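Local atomic coordinates of glucosidase (Croceicoccus marinus, PDB entry 5Z3K), a protein that probably hydrolyses O-glycosidic bonds as a beta-glucosidase of glycoside hydrolase family 39, using a TIM-barrel domain. Residues 151-156 against 194-199; 223-228 against 261-266; 53-58 against 106-111; 171-176 against 208-213. One frame throughout, in Å; residues are numbered along the deposited sequence.

Contact 1 (151-156 against 194-199); sequences HWEFGD and GPCVAF
Cys196 fits its side chain against the end of Glu153 and the loop that follows: its CB lies 3.5 Å from Glu153 OE1 and touches Gly155 O and Asp156 CA as well. SG, anti to the backbone N of Cys196 (chi1 -170°), is thereby carried past Asp156, whose OD2 stands 3.9 Å from SG; that oxygen is hydrogen-bonded to Tyr264 OH and salt-bridged to Arg55. Glu153 reaches this place on an extended chain, and its carboxylate is held elsewhere, OE1 by Ser225 and Ser263, OE2 by Arg55 and Thr108. These are neighbouring strands of the eight-stranded parallel barrel of the TIM-barrel fold, linked in a beta-alpha-beta crossover through helix 169-186. Here they have splayed to 63°, and no hydrogen bond joins the two segments. Weak CA-H contacts stand in: Phe154 O accepts one from Pro195 CA at 3.4 Å and another from Gly194 CA at 3.5 Å. That carbonyl, like Pro195 O, is buried without a hydrogen-bond partner in the model. The peptide bond before Pro195 is cis. Glycines occupy the tight places: a CB on Gly155 would come 2.5 Å from Pro195 O, and one on Gly194 would press equally close to Phe154 O.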
# COMPACT_ATOMS: atom_id res chain seq x y z
N HIS A 151 -9.84 -8.96 -5.22
CA HIS A 151 -9.74 -9.03 -3.77
C HIS A 151 -10.89 -8.26 -3.15
O HIS A 151 -11.16 -7.12 -3.54
CB HIS A 151 -8.40 -8.46 -3.31
CG HIS A 151 -7.24 -9.38 -3.54
ND1 HIS A 151 -6.79 -9.69 -4.81
CD2 HIS A 151 -6.45 -10.06 -2.68
CE1 HIS A 151 -5.76 -10.52 -4.71
NE2 HIS A 151 -5.54 -10.75 -3.43
N TRP A 152 -11.55 -8.87 -2.17
CA TRP A 152 -12.69 -8.27 -1.48
C TRP A 152 -12.40 -8.24 0.01
O TRP A 152 -12.22 -9.30 0.64
CB TRP A 152 -13.98 -9.03 -1.81
CG TRP A 152 -14.35 -8.90 -3.26
CD1 TRP A 152 -13.87 -9.65 -4.30
CD2 TRP A 152 -15.23 -7.93 -3.83
NE1 TRP A 152 -14.43 -9.22 -5.49
CE2 TRP A 152 -15.26 -8.16 -5.22
CE3 TRP A 152 -16.00 -6.89 -3.31
CZ2 TRP A 152 -16.04 -7.40 -6.09
CZ3 TRP A 152 -16.78 -6.13 -4.18
CH2 TRP A 152 -16.78 -6.39 -5.55
N GLU A 153 -12.32 -7.04 0.57
CA GLU A 153 -11.99 -6.84 1.97
C GLU A 153 -13.24 -6.44 2.73
O GLU A 153 -13.96 -5.52 2.33
CB GLU A 153 -10.92 -5.76 2.14
CG GLU A 153 -10.49 -5.52 3.61
CD GLU A 153 -9.46 -4.41 3.74
OE1 GLU A 153 -8.57 -4.49 4.62
OE2 GLU A 153 -9.53 -3.45 2.94
N PHE A 154 -13.48 -7.10 3.86
CA PHE A 154 -14.53 -6.68 4.77
C PHE A 154 -13.91 -6.06 6.01
O PHE A 154 -13.20 -6.73 6.76
CB PHE A 154 -15.44 -7.83 5.20
CG PHE A 154 -16.54 -7.38 6.12
CD1 PHE A 154 -17.72 -6.87 5.61
CD2 PHE A 154 -16.37 -7.42 7.50
CE1 PHE A 154 -18.74 -6.41 6.46
CE2 PHE A 154 -17.37 -6.97 8.36
CZ PHE A 154 -18.55 -6.45 7.83
N GLY A 155 -14.21 -4.79 6.25
CA GLY A 155 -13.80 -4.13 7.47
C GLY A 155 -12.85 -2.96 7.29
O GLY A 155 -12.11 -2.89 6.30
N ASP A 156 -12.86 -2.04 8.25
CA ASP A 156 -11.84 -1.00 8.32
C ASP A 156 -11.72 -0.58 9.78
O ASP A 156 -12.61 0.10 10.29
CB ASP A 156 -12.19 0.18 7.41
CG ASP A 156 -11.06 1.20 7.35
OD1 ASP A 156 -11.02 2.08 8.23
OD2 ASP A 156 -10.21 1.12 6.43
N GLY A 194 -10.01 -9.81 5.63
CA GLY A 194 -10.32 -8.75 6.58
C GLY A 194 -9.45 -8.95 7.80
O GLY A 194 -8.53 -9.77 7.77
N PRO A 195 -9.72 -8.24 8.89
CA PRO A 195 -10.77 -7.24 9.11
C PRO A 195 -10.22 -5.83 9.08
O PRO A 195 -10.91 -4.91 9.50
CB PRO A 195 -11.26 -7.58 10.51
CG PRO A 195 -9.96 -7.92 11.21
CD PRO A 195 -9.09 -8.61 10.17
N CYS A 196 -8.96 -5.69 8.64
CA CYS A 196 -8.24 -4.42 8.67
C CYS A 196 -7.99 -3.98 10.11
O CYS A 196 -8.46 -2.93 10.55
CB CYS A 196 -8.97 -3.32 7.88
SG CYS A 196 -7.95 -1.83 7.66
N VAL A 197 -7.23 -4.80 10.83
CA VAL A 197 -6.85 -4.51 12.21
C VAL A 197 -6.09 -3.20 12.29
O VAL A 197 -5.05 -3.02 11.65
CB VAL A 197 -6.00 -5.66 12.77
CG1 VAL A 197 -5.67 -5.42 14.25
CG2 VAL A 197 -6.70 -7.00 12.58
N ALA A 198 -6.59 -2.28 13.13
CA ALA A 198 -5.90 -1.00 13.30
C ALA A 198 -4.73 -1.10 14.26
O ALA A 198 -3.74 -0.37 14.11
CB ALA A 198 -6.88 0.06 13.82
N PHE A 199 -4.82 -1.97 15.27
CA PHE A 199 -3.82 -2.09 16.33
C PHE A 199 -3.26 -3.51 16.34
O PHE A 199 -3.56 -4.30 17.25
CB PHE A 199 -4.43 -1.73 17.68
CG PHE A 199 -5.08 -0.36 17.71
CD1 PHE A 199 -4.52 0.70 17.03
CD2 PHE A 199 -6.24 -0.15 18.43
CE1 PHE A 199 -5.11 1.95 17.05
CE2 PHE A 199 -6.83 1.09 18.46
CZ PHE A 199 -6.27 2.15 17.77

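Contact 2 (223-228 against 261-266); sequences FLSWMW and LLSYWS
Leu262 lays CD1 over one face of the Trp226 indole, 3.8 Å from the centroid of the six-membered ring and offset toward its rim. The indole reaches the leucine because Trp226 CG sits between the backbone N and the carbonyl carbon (chi1 52°), a crowded position that swings the ring toward the other strand. Replacing Trp226 by alanine would probably open a gap beside Leu262 CD1 and leave that methyl without its aromatic cover. The indole NE1 is buried without a partner in the model.

On the other face of the sheet the pairs run alongside each other. Leu261 CD1 sits over the Phe223 ring, 4.0 Å from its centroid, both side chains pointing the same way. Farther on, selenomethionine Met227 bends at its last torsion to make a Met-aromatic contact, SE 4.4 Å from the centroid of the Tyr264 ring and over its face, while Met227 CE approaches Tyr264 CD1 to 3.3 Å. Parallel-strand hydrogen bonds tie the backbones, among them Leu261 N to Leu224 O (3.0 Å, almost straight) and Ser263 N to Trp226 O (2.8 Å).

Ser225 and Ser263 turn their hydroxyls to Glu153, and Tyr264 its own to Asp156, across the barrel interior. Trp226 packs outward on helix 238-252, which connects these two strands, and Trp265 on helix 277-291; strand 191-197 borders 223-229 on its other edge.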
# COMPACT_ATOMS: atom_id res chain seq x y z
N PHE A 223 -6.97 -13.65 3.14
CA PHE A 223 -5.94 -12.75 3.62
C PHE A 223 -6.40 -12.13 4.94
O PHE A 223 -7.59 -11.93 5.16
CB PHE A 223 -5.60 -11.65 2.60
CG PHE A 223 -6.77 -10.77 2.22
CD1 PHE A 223 -7.09 -9.64 2.96
CD2 PHE A 223 -7.51 -11.06 1.09
CE1 PHE A 223 -8.17 -8.82 2.59
CE2 PHE A 223 -8.58 -10.24 0.71
CZ PHE A 223 -8.91 -9.12 1.46
N LEU A 224 -5.44 -11.87 5.81
CA LEU A 224 -5.68 -11.12 7.03
C LEU A 224 -5.12 -9.72 6.81
O LEU A 224 -3.93 -9.56 6.55
CB LEU A 224 -5.01 -11.81 8.23
CG LEU A 224 -5.33 -11.43 9.68
CD1 LEU A 224 -4.72 -10.08 10.07
CD2 LEU A 224 -6.83 -11.49 9.98
N SER A 225 -5.98 -8.71 6.88
CA SER A 225 -5.56 -7.35 6.58
C SER A 225 -5.39 -6.54 7.86
O SER A 225 -6.10 -6.76 8.86
CB SER A 225 -6.55 -6.69 5.62
OG SER A 225 -7.81 -6.51 6.24
N TRP A 226 -4.41 -5.63 7.85
CA TRP A 226 -4.01 -4.88 9.03
C TRP A 226 -3.30 -3.61 8.57
O TRP A 226 -3.00 -3.44 7.39
CB TRP A 226 -3.09 -5.72 9.94
CG TRP A 226 -1.92 -6.32 9.20
CD1 TRP A 226 -1.95 -7.41 8.39
CD2 TRP A 226 -0.57 -5.85 9.20
NE1 TRP A 226 -0.70 -7.66 7.87
CE2 TRP A 226 0.17 -6.71 8.35
CE3 TRP A 226 0.10 -4.79 9.81
CZ2 TRP A 226 1.54 -6.55 8.12
CZ3 TRP A 226 1.46 -4.62 9.57
CH2 TRP A 226 2.16 -5.50 8.73
N MSE A 227 -3.02 -2.72 9.53
CA MSE A 227 -2.41 -1.42 9.20
C MSE A 227 -1.23 -1.09 10.11
O MSE A 227 -1.12 -1.63 11.21
CB MSE A 227 -3.44 -0.30 9.28
CG MSE A 227 -3.58 0.41 10.64
SE MSE A 227 -5.01 1.75 10.42
CE MSE A 227 -6.15 0.43 9.66
N TRP A 228 -0.36 -0.19 9.65
CA TRP A 228 0.73 0.29 10.48
C TRP A 228 1.21 1.65 9.98
O TRP A 228 1.31 1.87 8.77
CB TRP A 228 1.92 -0.68 10.52
CG TRP A 228 2.79 -0.31 11.66
CD1 TRP A 228 3.98 0.35 11.62
CD2 TRP A 228 2.48 -0.51 13.04
NE1 TRP A 228 4.46 0.54 12.90
CE2 TRP A 228 3.54 0.03 13.79
CE3 TRP A 228 1.41 -1.11 13.72
CZ2 TRP A 228 3.57 -0.00 15.18
CZ3 TRP A 228 1.44 -1.14 15.10
CH2 TRP A 228 2.51 -0.60 15.82
N LEU A 261 -2.07 -8.94 4.30
CA LEU A 261 -2.28 -7.76 3.46
C LEU A 261 -2.16 -6.51 4.33
O LEU A 261 -2.92 -6.33 5.28
CB LEU A 261 -3.65 -7.81 2.78
CG LEU A 261 -3.82 -6.95 1.53
CD1 LEU A 261 -4.91 -7.54 0.65
CD2 LEU A 261 -4.16 -5.52 1.91
N LEU A 262 -1.21 -5.65 3.97
CA LEU A 262 -0.97 -4.40 4.67
C LEU A 262 -1.87 -3.33 4.04
O LEU A 262 -1.53 -2.75 3.01
CB LEU A 262 0.52 -4.06 4.60
CG LEU A 262 1.10 -2.80 5.25
CD1 LEU A 262 0.63 -2.63 6.70
CD2 LEU A 262 2.63 -2.83 5.13
N SER A 263 -3.04 -3.09 4.66
CA SER A 263 -4.07 -2.26 4.03
C SER A 263 -3.78 -0.77 4.11
O SER A 263 -4.34 -0.00 3.31
CB SER A 263 -5.43 -2.55 4.67
OG SER A 263 -6.01 -3.68 4.06
N TYR A 264 -2.97 -0.34 5.08
CA TYR A 264 -2.48 1.03 5.19
C TYR A 264 -1.03 0.96 5.63
O TYR A 264 -0.73 0.26 6.60
CB TYR A 264 -3.19 1.87 6.26
CG TYR A 264 -4.66 2.17 6.17
CD1 TYR A 264 -5.61 1.21 6.48
CD2 TYR A 264 -5.10 3.46 5.90
CE1 TYR A 264 -6.97 1.50 6.45
CE2 TYR A 264 -6.46 3.77 5.87
CZ TYR A 264 -7.39 2.78 6.16
OH TYR A 264 -8.75 3.08 6.14
N TRP A 265 -0.18 1.72 4.97
CA TRP A 265 1.16 1.94 5.49
C TRP A 265 1.63 3.30 5.02
O TRP A 265 1.38 3.70 3.87
CB TRP A 265 2.13 0.83 5.09
CG TRP A 265 2.65 0.86 3.67
CD1 TRP A 265 2.15 0.18 2.61
CD2 TRP A 265 3.82 1.55 3.19
NE1 TRP A 265 2.90 0.42 1.49
CE2 TRP A 265 3.94 1.25 1.82
CE3 TRP A 265 4.77 2.38 3.79
CZ2 TRP A 265 4.97 1.77 1.03
CZ3 TRP A 265 5.79 2.90 2.99
CH2 TRP A 265 5.88 2.58 1.63
N SER A 266 2.32 4.01 5.91
CA SER A 266 2.71 5.39 5.70
C SER A 266 3.70 5.75 6.79
O SER A 266 3.71 5.13 7.86
CB SER A 266 1.49 6.32 5.74
OG SER A 266 1.88 7.63 5.41

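Contact 3 (53-58 against 106-111); sequences LVRSYD and LFTIAS
Thr108 OG1 perches 3.1 Å above the plane of the Arg55 guanidinium, toward its rim. Two conformations bring them together: Arg55 runs extended from CG to NE, and Thr108 keeps OG1 beside its backbone N (chi1 -57°) while CG2 turns toward Tyr57. The Arg55 NE to Thr108 OG1 approach is too poorly angled for a hydrogen bond; both atoms are instead bonded to Glu153 OE2, which makes the pair a joint clamp on that carboxylate. Arg55 also lays its CG against Leu106 CD2, at 3.9 Å, and bridges to Asp156 through NH2.

Ser56 takes over where the regular strand pairing gives out. Leu106 N bonds to Val54 O at 2.8 Å and Ser56 N to Leu106 O at 2.9 Å, but the next bond is made by a side chain: with chi1 at 68°, Ser56 OG accepts from Thr108 N at 2.9 Å. The same OG lies over one face of the Phe107 ring and is bonded to a water that also bonds to Thr108 O at 2.7 Å. Tyr57 crosses Thr108 at a slant, its CD1 3.7 Å from Thr108 CG2, and turns its ring edge to Ala110 CB.

Strands 53-55 and 104-109 are neighbours in the parallel barrel, 25-27 bordering the former and 151-154 the latter. Leu106 and Arg55 reach into its interior to touch strands 259-266 and 298-301, while Phe107 meets the ring of Trp152.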
# COMPACT_ATOMS: atom_id res chain seq x y z
N LEU A 53 -2.07 -2.42 -7.44
CA LEU A 53 -3.21 -2.78 -6.60
C LEU A 53 -3.74 -1.50 -6.00
O LEU A 53 -2.96 -0.64 -5.57
CB LEU A 53 -2.80 -3.77 -5.50
CG LEU A 53 -3.91 -4.35 -4.60
CD1 LEU A 53 -4.99 -5.05 -5.43
CD2 LEU A 53 -3.32 -5.32 -3.58
N VAL A 54 -5.06 -1.34 -6.01
CA VAL A 54 -5.69 -0.14 -5.47
C VAL A 54 -6.77 -0.54 -4.48
O VAL A 54 -7.72 -1.26 -4.84
CB VAL A 54 -6.28 0.75 -6.58
CG1 VAL A 54 -6.98 1.95 -5.96
CG2 VAL A 54 -5.17 1.21 -7.54
N ARG A 55 -6.65 -0.05 -3.25
CA ARG A 55 -7.71 -0.19 -2.24
C ARG A 55 -8.77 0.87 -2.48
O ARG A 55 -8.45 2.04 -2.71
CB ARG A 55 -7.12 -0.05 -0.84
CG ARG A 55 -8.07 -0.33 0.32
CD ARG A 55 -7.29 -0.48 1.64
NE ARG A 55 -8.14 -1.02 2.72
CZ ARG A 55 -8.75 -0.27 3.64
NH1 ARG A 55 -8.60 1.05 3.65
NH2 ARG A 55 -9.51 -0.86 4.57
N SER A 56 -10.05 0.47 -2.42
CA SER A 56 -11.14 1.34 -2.84
C SER A 56 -11.70 2.18 -1.70
O SER A 56 -12.59 3.01 -1.94
CB SER A 56 -12.27 0.50 -3.44
OG SER A 56 -12.89 -0.31 -2.44
N TYR A 57 -11.20 2.00 -0.48
CA TYR A 57 -11.86 2.56 0.70
C TYR A 57 -11.98 4.08 0.63
O TYR A 57 -13.00 4.65 1.04
CB TYR A 57 -11.11 2.12 1.96
CG TYR A 57 -11.70 2.64 3.25
CD1 TYR A 57 -12.81 2.03 3.82
CD2 TYR A 57 -11.14 3.74 3.90
CE1 TYR A 57 -13.36 2.50 5.01
CE2 TYR A 57 -11.68 4.21 5.10
CZ TYR A 57 -12.79 3.59 5.64
OH TYR A 57 -13.34 4.07 6.81
N ASP A 58 -10.98 4.76 0.07
CA ASP A 58 -11.05 6.22 0.05
C ASP A 58 -11.92 6.76 -1.08
O ASP A 58 -12.25 7.95 -1.07
CB ASP A 58 -9.64 6.80 0.02
CG ASP A 58 -8.86 6.47 1.28
OD1 ASP A 58 -9.36 6.78 2.39
OD2 ASP A 58 -7.79 5.84 1.19
N LEU A 106 -8.53 -3.93 -4.64
CA LEU A 106 -8.90 -4.43 -3.32
C LEU A 106 -10.13 -3.64 -2.91
O LEU A 106 -10.04 -2.45 -2.59
CB LEU A 106 -7.75 -4.26 -2.33
CG LEU A 106 -8.05 -4.52 -0.86
CD1 LEU A 106 -8.32 -6.00 -0.70
CD2 LEU A 106 -6.88 -4.08 0.01
N PHE A 107 -11.30 -4.27 -3.01
CA PHE A 107 -12.55 -3.56 -2.81
C PHE A 107 -12.96 -3.70 -1.34
O PHE A 107 -13.29 -4.80 -0.89
CB PHE A 107 -13.64 -4.10 -3.74
CG PHE A 107 -14.81 -3.18 -3.87
CD1 PHE A 107 -15.70 -3.01 -2.82
CD2 PHE A 107 -15.00 -2.45 -5.03
CE1 PHE A 107 -16.77 -2.15 -2.92
CE2 PHE A 107 -16.07 -1.58 -5.15
CZ PHE A 107 -16.96 -1.43 -4.09
N THR A 108 -12.95 -2.59 -0.62
CA THR A 108 -13.29 -2.60 0.80
C THR A 108 -14.80 -2.43 0.96
O THR A 108 -15.37 -1.42 0.53
CB THR A 108 -12.54 -1.51 1.57
OG1 THR A 108 -11.12 -1.67 1.37
CG2 THR A 108 -12.83 -1.62 3.07
N ILE A 109 -15.42 -3.42 1.57
CA ILE A 109 -16.84 -3.39 1.94
C ILE A 109 -16.96 -2.72 3.31
O ILE A 109 -16.58 -3.31 4.33
CB ILE A 109 -17.43 -4.81 1.97
CG1 ILE A 109 -17.25 -5.48 0.60
CG2 ILE A 109 -18.90 -4.80 2.42
CD1 ILE A 109 -17.51 -6.97 0.58
N ALA A 110 -17.49 -1.51 3.35
CA ALA A 110 -17.59 -0.76 4.60
C ALA A 110 -18.72 0.25 4.53
O ALA A 110 -19.12 0.69 3.44
CB ALA A 110 -16.28 -0.03 4.93
N SER A 111 -19.23 0.63 5.70
CA SER A 111 -20.26 1.66 5.77
C SER A 111 -19.64 3.04 5.55
O SER A 111 -18.44 3.18 5.29
CB SER A 111 -20.99 1.61 7.12
OG SER A 111 -20.16 2.13 8.16
O HOH W 1 -15.04 0.68 -1.14

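Contact 4 (171-176 against 208-213); sequences QFYEMY and EGFLDY
Helix segments 171-176 and 208-213 cross at 44° with their axes 10.6 Å apart, a spacing occupied by aromatic rings. Tyr173 CB stands over the very centre of the Tyr213 ring, 3.3 Å from its centroid, and Tyr213 CB returns the contact over one face of the Tyr173 ring, offset toward the rim. The two rings therefore slide past each other with little overlap. With CG anti to its carbonyl carbon (chi1 -52°), Tyr173 is directed across to Gly209, where OH meets the backbone C at 3.3 Å; a CB on Gly209 would clash with that oxygen, which bonds to Pro205 O.

Deeper in, Phe210 drives its edge at the face of Tyr176 in a T-shaped pair, centroids 5.0 Å apart and planes at 74°, with Phe210 CZ over the middle of the tyrosine ring. Phe172 CE1 meets Phe210 CE1 at 4.0 Å, and beyond the interface Phe172 and Tyr176 pack on Phe154.

At the more open margin Tyr213 OH donates to Glu174 OE1 over 2.6 Å, coming from well above the carboxylate plane. A leucine at Tyr213 would probably leave Glu174 without this donor and uncover Tyr173 CB. The chemistry thus grades from mainly aromatic packing near the strands, with Tyr176 OH bonded beyond it to Pro220 O, to one short hydrogen bond at the margin; if Glu174 is ionised, its charge would probably strengthen the bond accepted from the phenol.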
# COMPACT_ATOMS: atom_id res chain seq x y z
N GLN A 171 -21.69 -9.26 15.74
CA GLN A 171 -22.33 -8.66 14.57
C GLN A 171 -21.32 -8.48 13.45
O GLN A 171 -21.63 -8.72 12.28
CB GLN A 171 -22.98 -7.33 14.95
CG GLN A 171 -24.19 -7.48 15.87
CD GLN A 171 -24.78 -6.14 16.28
OE1 GLN A 171 -24.08 -5.26 16.78
NE2 GLN A 171 -26.08 -5.99 16.06
N PHE A 172 -20.10 -8.06 13.79
CA PHE A 172 -19.04 -7.94 12.79
C PHE A 172 -18.71 -9.29 12.18
O PHE A 172 -18.57 -9.41 10.95
CB PHE A 172 -17.80 -7.30 13.41
CG PHE A 172 -16.70 -7.00 12.42
CD1 PHE A 172 -15.81 -8.00 12.03
CD2 PHE A 172 -16.56 -5.73 11.89
CE1 PHE A 172 -14.80 -7.73 11.11
CE2 PHE A 172 -15.54 -5.46 10.97
CZ PHE A 172 -14.67 -6.46 10.58
N TYR A 173 -18.60 -10.34 13.01
CA TYR A 173 -18.26 -11.66 12.48
C TYR A 173 -19.33 -12.18 11.53
O TYR A 173 -19.02 -12.76 10.49
CB TYR A 173 -18.06 -12.67 13.62
CG TYR A 173 -17.10 -12.28 14.73
CD1 TYR A 173 -16.05 -11.39 14.51
CD2 TYR A 173 -17.23 -12.83 16.00
CE1 TYR A 173 -15.17 -11.04 15.54
CE2 TYR A 173 -16.37 -12.49 17.03
CZ TYR A 173 -15.35 -11.60 16.81
OH TYR A 173 -14.49 -11.28 17.85
N GLU A 174 -20.61 -12.02 11.90
CA GLU A 174 -21.66 -12.55 11.05
C GLU A 174 -21.70 -11.80 9.72
O GLU A 174 -21.96 -12.40 8.67
CB GLU A 174 -23.01 -12.48 11.77
CG GLU A 174 -23.12 -13.45 12.94
CD GLU A 174 -23.02 -14.91 12.52
OE1 GLU A 174 -22.19 -15.66 13.10
OE2 GLU A 174 -23.77 -15.32 11.61
N MSE A 175 -21.42 -10.50 9.75
CA MSE A 175 -21.33 -9.70 8.54
C MSE A 175 -20.16 -10.16 7.68
O MSE A 175 -20.29 -10.25 6.45
CB MSE A 175 -21.19 -8.23 8.90
CG MSE A 175 -22.47 -7.57 9.33
SE MSE A 175 -22.22 -5.74 9.88
CE MSE A 175 -21.95 -4.87 8.13
N TYR A 176 -19.03 -10.48 8.31
CA TYR A 176 -17.91 -11.02 7.56
C TYR A 176 -18.30 -12.33 6.88
O TYR A 176 -18.02 -12.53 5.69
CB TYR A 176 -16.69 -11.25 8.46
CG TYR A 176 -15.57 -11.85 7.64
CD1 TYR A 176 -14.89 -11.07 6.71
CD2 TYR A 176 -15.24 -13.19 7.75
CE1 TYR A 176 -13.89 -11.61 5.93
CE2 TYR A 176 -14.24 -13.74 6.97
CZ TYR A 176 -13.56 -12.94 6.05
OH TYR A 176 -12.58 -13.44 5.26
N GLU A 208 -7.50 -11.84 17.85
CA GLU A 208 -7.75 -13.22 18.29
C GLU A 208 -9.22 -13.61 18.11
O GLU A 208 -9.53 -14.70 17.61
CB GLU A 208 -7.34 -13.37 19.76
CG GLU A 208 -5.84 -13.53 19.97
CD GLU A 208 -5.09 -12.20 20.07
OE1 GLU A 208 -5.65 -11.15 19.68
OE2 GLU A 208 -3.93 -12.22 20.53
N GLY A 209 -10.14 -12.73 18.51
CA GLY A 209 -11.56 -13.06 18.40
C GLY A 209 -12.03 -13.24 16.98
O GLY A 209 -12.90 -14.08 16.71
N PHE A 210 -11.47 -12.46 16.04
CA PHE A 210 -11.80 -12.64 14.63
C PHE A 210 -11.23 -13.95 14.09
O PHE A 210 -11.94 -14.72 13.44
CB PHE A 210 -11.27 -11.44 13.84
CG PHE A 210 -11.61 -11.48 12.38
CD1 PHE A 210 -12.93 -11.33 11.95
CD2 PHE A 210 -10.62 -11.67 11.43
CE1 PHE A 210 -13.24 -11.38 10.62
CE2 PHE A 210 -10.93 -11.72 10.08
CZ PHE A 210 -12.25 -11.57 9.68
N LEU A 211 -9.94 -14.20 14.34
CA LEU A 211 -9.32 -15.44 13.88
C LEU A 211 -10.01 -16.66 14.50
O LEU A 211 -10.18 -17.69 13.83
CB LEU A 211 -7.84 -15.44 14.23
CG LEU A 211 -7.01 -14.49 13.36
CD1 LEU A 211 -5.68 -14.16 14.03
CD2 LEU A 211 -6.80 -15.13 12.00
N ASP A 212 -10.40 -16.56 15.77
CA ASP A 212 -11.08 -17.67 16.42
C ASP A 212 -12.42 -17.95 15.75
O ASP A 212 -12.79 -19.11 15.52
CB ASP A 212 -11.27 -17.38 17.91
CG ASP A 212 -11.99 -18.51 18.65
OD1 ASP A 212 -11.45 -19.63 18.73
OD2 ASP A 212 -13.11 -18.27 19.15
N TYR A 213 -13.15 -16.89 15.38
CA TYR A 213 -14.46 -17.06 14.77
C TYR A 213 -14.36 -17.73 13.40
O TYR A 213 -15.10 -18.68 13.11
CB TYR A 213 -15.18 -15.71 14.64
CG TYR A 213 -16.47 -15.83 13.86
CD1 TYR A 213 -16.49 -15.66 12.47
CD2 TYR A 213 -17.67 -16.11 14.50
CE1 TYR A 213 -17.67 -15.79 11.76
CE2 TYR A 213 -18.85 -16.23 13.80
CZ TYR A 213 -18.84 -16.07 12.42
OH TYR A 213 -20.02 -16.19 11.71

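Three contacts join strands of one closed parallel barrel, and the fourth joins two helices wrapped round its outside. Along the chain contact 3 closes first, contacts 1 and 4 then interleave, and contact 2 follows. The centres of contacts 1 and 2 lie about 8 Å apart and those of 1 and 3 about 9 Å; Glu153 and Asp156 link contact 1 to both, chiefly through Arg55, Ser225 and Tyr264. Contact 4 backs contact 1 (centres about 11 Å apart) and touches contact 2 (centres about 18 Å apart) through Phe210 and Leu211 against Leu224, but not contact 3 (centres about 19 Å apart). Strand 151-154 thus points Glu153 into the barrel's polar interior and Phe154 to the helices outside.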